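Long-range contact in oxidoreductase, NAD-binding/iron-sulfur cluster-binding protein (Nitratireductor pacificus pht-3B, PDB 6ZXU), which is a catabolic reductive dehalogenase that binds cobalamin and two iron-sulfur clusters, with cofactors probably serving to strip halogens from organic substrates: residues V355-K369 and R468-H481. Residues are numbered along the deposited sequence; the frame is centred on the assembly and turned at random.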
# COMPACT_ATOMS: atom_id res chain seq x y z
N VAL A 355 -14.72 -5.77 5.25
CA VAL A 355 -15.44 -4.71 5.93
C VAL A 355 -16.24 -5.23 7.19
O VAL A 355 -16.13 -4.63 8.26
CB VAL A 355 -16.34 -3.95 5.00
CG1 VAL A 355 -17.14 -2.93 5.78
CG2 VAL A 355 -15.52 -3.25 3.93
N PRO A 356 -16.91 -6.38 7.10
CA PRO A 356 -17.65 -6.83 8.30
C PRO A 356 -16.76 -7.21 9.45
O PRO A 356 -17.27 -7.34 10.58
CB PRO A 356 -18.41 -8.08 7.78
CG PRO A 356 -18.57 -7.82 6.32
CD PRO A 356 -17.28 -7.19 5.93
N LEU A 357 -15.45 -7.35 9.20
CA LEU A 357 -14.53 -7.76 10.24
C LEU A 357 -13.80 -6.62 10.89
O LEU A 357 -12.92 -6.85 11.67
CB LEU A 357 -13.52 -8.79 9.70
CG LEU A 357 -14.07 -10.03 8.98
CD1 LEU A 357 -12.97 -11.05 8.79
CD2 LEU A 357 -15.19 -10.67 9.74
N GLN A 358 -14.17 -5.38 10.56
CA GLN A 358 -13.36 -4.17 10.99
C GLN A 358 -13.35 -3.93 12.49
O GLN A 358 -12.39 -3.42 13.01
CB GLN A 358 -13.81 -2.94 10.23
CG GLN A 358 -13.30 -3.02 8.81
CD GLN A 358 -13.52 -1.75 8.02
OE1 GLN A 358 -13.73 -0.69 8.57
NE2 GLN A 358 -13.48 -1.86 6.72
N GLY A 359 -14.38 -4.36 13.22
CA GLY A 359 -14.35 -4.34 14.65
C GLY A 359 -15.45 -3.55 15.36
O GLY A 359 -16.43 -3.17 14.74
N THR A 360 -15.21 -3.22 16.63
CA THR A 360 -16.20 -2.79 17.58
C THR A 360 -16.04 -1.32 17.95
O THR A 360 -14.94 -0.79 17.95
CB THR A 360 -16.03 -3.54 18.95
OG1 THR A 360 -14.67 -3.36 19.48
CG2 THR A 360 -16.33 -4.98 18.80
N ARG A 361 -17.15 -0.65 18.17
CA ARG A 361 -17.15 0.72 18.66
C ARG A 361 -17.43 0.82 20.16
O ARG A 361 -17.11 1.82 20.76
CB ARG A 361 -18.17 1.53 17.91
CG ARG A 361 -18.01 1.62 16.41
CD ARG A 361 -19.11 2.38 15.79
NE ARG A 361 -19.12 2.39 14.31
CZ ARG A 361 -19.51 1.37 13.54
NH1 ARG A 361 -19.88 0.24 14.10
NH2 ARG A 361 -19.51 1.48 12.22
N GLU A 362 -17.94 -0.26 20.77
CA GLU A 362 -18.34 -0.24 22.19
C GLU A 362 -17.18 -0.56 23.09
O GLU A 362 -16.27 -1.29 22.69
CB GLU A 362 -19.49 -1.23 22.43
CG GLU A 362 -19.02 -2.69 22.65
CD GLU A 362 -18.96 -3.61 21.37
OE1 GLU A 362 -18.58 -4.82 21.54
OE2 GLU A 362 -19.27 -3.15 20.20
N LYS A 363 -17.19 -0.03 24.33
CA LYS A 363 -16.11 -0.34 25.30
C LYS A 363 -16.10 -1.83 25.59
O LYS A 363 -17.16 -2.49 25.61
CB LYS A 363 -16.26 0.44 26.60
CG LYS A 363 -16.16 1.93 26.40
CD LYS A 363 -14.79 2.40 25.88
CE LYS A 363 -14.77 3.94 25.56
NZ LYS A 363 -13.51 4.41 24.79
N LEU A 364 -14.90 -2.36 25.76
CA LEU A 364 -14.75 -3.73 26.19
C LEU A 364 -14.10 -3.75 27.54
O LEU A 364 -13.43 -2.77 27.95
CB LEU A 364 -13.89 -4.54 25.20
CG LEU A 364 -14.38 -4.77 23.78
CD1 LEU A 364 -13.36 -5.63 22.97
CD2 LEU A 364 -15.73 -5.38 23.72
N ALA A 365 -14.17 -4.91 28.20
CA ALA A 365 -13.43 -5.18 29.46
C ALA A 365 -12.17 -5.97 29.20
O ALA A 365 -12.24 -7.00 28.51
CB ALA A 365 -14.34 -5.99 30.39
N PRO A 366 -11.05 -5.55 29.80
CA PRO A 366 -9.82 -6.33 29.64
C PRO A 366 -10.01 -7.79 30.02
O PRO A 366 -10.67 -8.09 31.01
CB PRO A 366 -8.84 -5.63 30.58
CG PRO A 366 -9.34 -4.20 30.61
CD PRO A 366 -10.82 -4.28 30.51
N THR A 367 -9.46 -8.69 29.20
CA THR A 367 -9.71 -10.08 29.34
C THR A 367 -8.60 -10.76 30.13
O THR A 367 -8.73 -11.92 30.47
CB THR A 367 -9.82 -10.78 27.97
OG1 THR A 367 -8.56 -10.69 27.29
CG2 THR A 367 -10.86 -10.19 27.17
N GLY A 368 -7.50 -10.06 30.41
CA GLY A 368 -6.31 -10.71 30.98
C GLY A 368 -5.38 -11.42 29.96
O GLY A 368 -4.30 -11.85 30.31
N LYS A 369 -5.80 -11.55 28.71
CA LYS A 369 -4.88 -12.08 27.68
C LYS A 369 -3.93 -10.96 27.20
O LYS A 369 -4.17 -9.77 27.43
CB LYS A 369 -5.66 -12.64 26.51
CG LYS A 369 -6.58 -13.79 26.89
CD LYS A 369 -7.54 -14.08 25.77
CE LYS A 369 -8.65 -15.05 26.19
NZ LYS A 369 -8.13 -16.39 25.87
N ARG A 468 -8.89 -6.57 20.51
CA ARG A 468 -10.20 -7.01 21.03
C ARG A 468 -10.03 -8.32 21.84
O ARG A 468 -10.60 -8.46 22.89
CB ARG A 468 -11.20 -7.13 19.97
CG ARG A 468 -11.57 -5.84 19.29
CD ARG A 468 -12.78 -5.90 18.39
NE ARG A 468 -12.64 -6.91 17.37
CZ ARG A 468 -12.09 -6.75 16.18
NH1 ARG A 468 -11.58 -5.59 15.81
NH2 ARG A 468 -12.05 -7.76 15.32
N ARG A 469 -9.15 -9.21 21.40
CA ARG A 469 -8.80 -10.39 22.13
C ARG A 469 -8.30 -10.07 23.50
O ARG A 469 -8.58 -10.77 24.47
CB ARG A 469 -7.78 -11.21 21.35
CG ARG A 469 -7.31 -12.46 22.04
CD ARG A 469 -6.27 -13.24 21.24
NE ARG A 469 -6.69 -13.55 19.85
CZ ARG A 469 -7.56 -14.51 19.48
NH1 ARG A 469 -8.21 -15.32 20.37
NH2 ARG A 469 -7.82 -14.66 18.19
N MET A 470 -7.58 -8.99 23.63
CA MET A 470 -7.07 -8.57 24.95
C MET A 470 -8.07 -7.75 25.78
O MET A 470 -7.72 -7.23 26.83
CB MET A 470 -5.77 -7.77 24.73
CG MET A 470 -4.68 -8.54 23.99
SD MET A 470 -3.09 -7.69 23.90
CE MET A 470 -3.50 -6.32 22.81
N GLY A 471 -9.25 -7.52 25.23
CA GLY A 471 -10.30 -6.77 25.88
C GLY A 471 -10.19 -5.27 25.77
O GLY A 471 -10.62 -4.53 26.68
N TYR A 472 -9.67 -4.79 24.62
CA TYR A 472 -9.65 -3.36 24.32
C TYR A 472 -10.33 -3.11 23.02
O TYR A 472 -9.97 -3.73 22.00
CB TYR A 472 -8.19 -2.86 24.30
CG TYR A 472 -7.57 -2.91 25.64
CD1 TYR A 472 -7.72 -1.85 26.54
CD2 TYR A 472 -6.83 -4.00 26.05
CE1 TYR A 472 -7.17 -1.89 27.81
CE2 TYR A 472 -6.29 -4.06 27.31
CZ TYR A 472 -6.43 -2.98 28.17
OH TYR A 472 -5.84 -3.04 29.41
N SER A 473 -11.37 -2.31 23.02
CA SER A 473 -12.17 -2.10 21.84
C SER A 473 -11.22 -1.53 20.70
O SER A 473 -10.32 -0.78 20.98
CB SER A 473 -13.27 -1.10 22.11
OG SER A 473 -14.19 -1.03 21.08
N ALA A 474 -11.47 -1.94 19.49
CA ALA A 474 -10.62 -1.53 18.35
C ALA A 474 -11.40 -1.75 17.08
O ALA A 474 -12.12 -2.75 16.94
CB ALA A 474 -9.34 -2.30 18.35
N ARG A 475 -11.30 -0.79 16.17
CA ARG A 475 -11.95 -0.84 14.88
C ARG A 475 -11.00 -0.33 13.82
O ARG A 475 -10.36 0.72 14.00
CB ARG A 475 -13.19 0.01 14.91
CG ARG A 475 -13.91 -0.07 13.61
CD ARG A 475 -15.30 0.39 13.63
NE ARG A 475 -15.84 0.39 12.26
CZ ARG A 475 -16.56 -0.57 11.67
NH1 ARG A 475 -16.86 -1.70 12.31
NH2 ARG A 475 -17.01 -0.40 10.46
N SER A 476 -10.86 -1.05 12.70
CA SER A 476 -10.04 -0.51 11.59
C SER A 476 -10.88 0.38 10.67
O SER A 476 -12.09 0.35 10.67
CB SER A 476 -9.37 -1.64 10.79
OG SER A 476 -10.29 -2.34 10.07
N HIS A 477 -10.18 1.23 9.95
CA HIS A 477 -10.76 2.24 9.10
C HIS A 477 -10.12 2.21 7.73
O HIS A 477 -9.02 2.70 7.52
CB HIS A 477 -10.53 3.59 9.80
CG HIS A 477 -11.14 3.67 11.16
ND1 HIS A 477 -12.45 3.97 11.40
CD2 HIS A 477 -10.58 3.50 12.37
CE1 HIS A 477 -12.67 4.00 12.69
NE2 HIS A 477 -11.55 3.73 13.30
N SER A 478 -10.82 1.57 6.80
CA SER A 478 -10.33 1.22 5.47
C SER A 478 -10.85 2.14 4.39
O SER A 478 -11.67 3.02 4.63
CB SER A 478 -10.72 -0.24 5.17
OG SER A 478 -12.13 -0.30 5.00
N ASN A 479 -10.38 1.94 3.17
CA ASN A 479 -10.89 2.70 2.04
C ASN A 479 -12.41 2.43 1.88
O ASN A 479 -13.14 3.29 1.47
CB ASN A 479 -10.17 2.32 0.72
CG ASN A 479 -10.50 0.87 0.25
OD1 ASN A 479 -10.22 -0.18 0.97
ND2 ASN A 479 -11.03 0.77 -0.98
N ALA A 480 -12.82 1.20 2.17
CA ALA A 480 -14.21 0.77 2.01
C ALA A 480 -15.11 1.28 3.12
O ALA A 480 -16.30 1.48 2.90
CB ALA A 480 -14.29 -0.72 1.91
N HIS A 481 -14.53 1.56 4.27
CA HIS A 481 -15.30 2.08 5.38
C HIS A 481 -14.43 2.64 6.45
O HIS A 481 -13.78 1.90 7.19
CB HIS A 481 -16.18 0.96 5.96
CG HIS A 481 -17.21 1.46 6.92
ND1 HIS A 481 -16.89 1.88 8.20
CD2 HIS A 481 -18.53 1.63 6.78
CE1 HIS A 481 -17.99 2.28 8.81
NE2 HIS A 481 -19.00 2.14 7.96
O HOH W 1 -17.87 -3.15 9.65
O HOH W 2 -10.53 -6.30 13.17
O HOH W 3 -11.48 -9.36 12.72
O HOH W 4 -12.36 -0.78 25.30
O HOH W 5 -11.06 -2.03 27.58
O HOH W 6 -5.99 -8.16 28.68
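The guanidinium of Arg475 lies sandwiched between Gln358 CB, over the centre of one face, and the guanidinium of Arg361 on the opposite face, the two cationic planes stacked 20° apart, centres 4.0 Å apart. Glu483 forms a salt bridge with Arg361, which probably eases this pairing of like charges. With CG anti to the backbone N (chi1 -178°) and its chain extended, Arg475 reaches Gly359 O in its own plane, NH1 to O 2.9 Å. Replacing Arg475 by alanine is likely to leave Gly359 O without this donor and to strip the Arg361 guanidinium of its stacking partner, though Glu483 would still hold it. Strand 474-477 is an outermost strand of an antiparallel four-stranded sheet, and a single beta bridge, Gly359 to Arg475, lays the loop along it: Ser476 N donates to Gln358 O (2.8 Å), while Thr360 N and Arg468 NH1 grip Ala474 O from opposite faces of its plane. Nearby, Ser473 OG accepts from Thr360 OG1 and donates to Glu362 O (2.6 Å). Toward Lys369 the loop runs out along the surface, exposed to solvent. Waters bridge Leu364 to Ser473 and Gly471, and beside Gly471's Schellman motif Thr367 OG1 meets Arg469 O on a lone pair (2.8 Å).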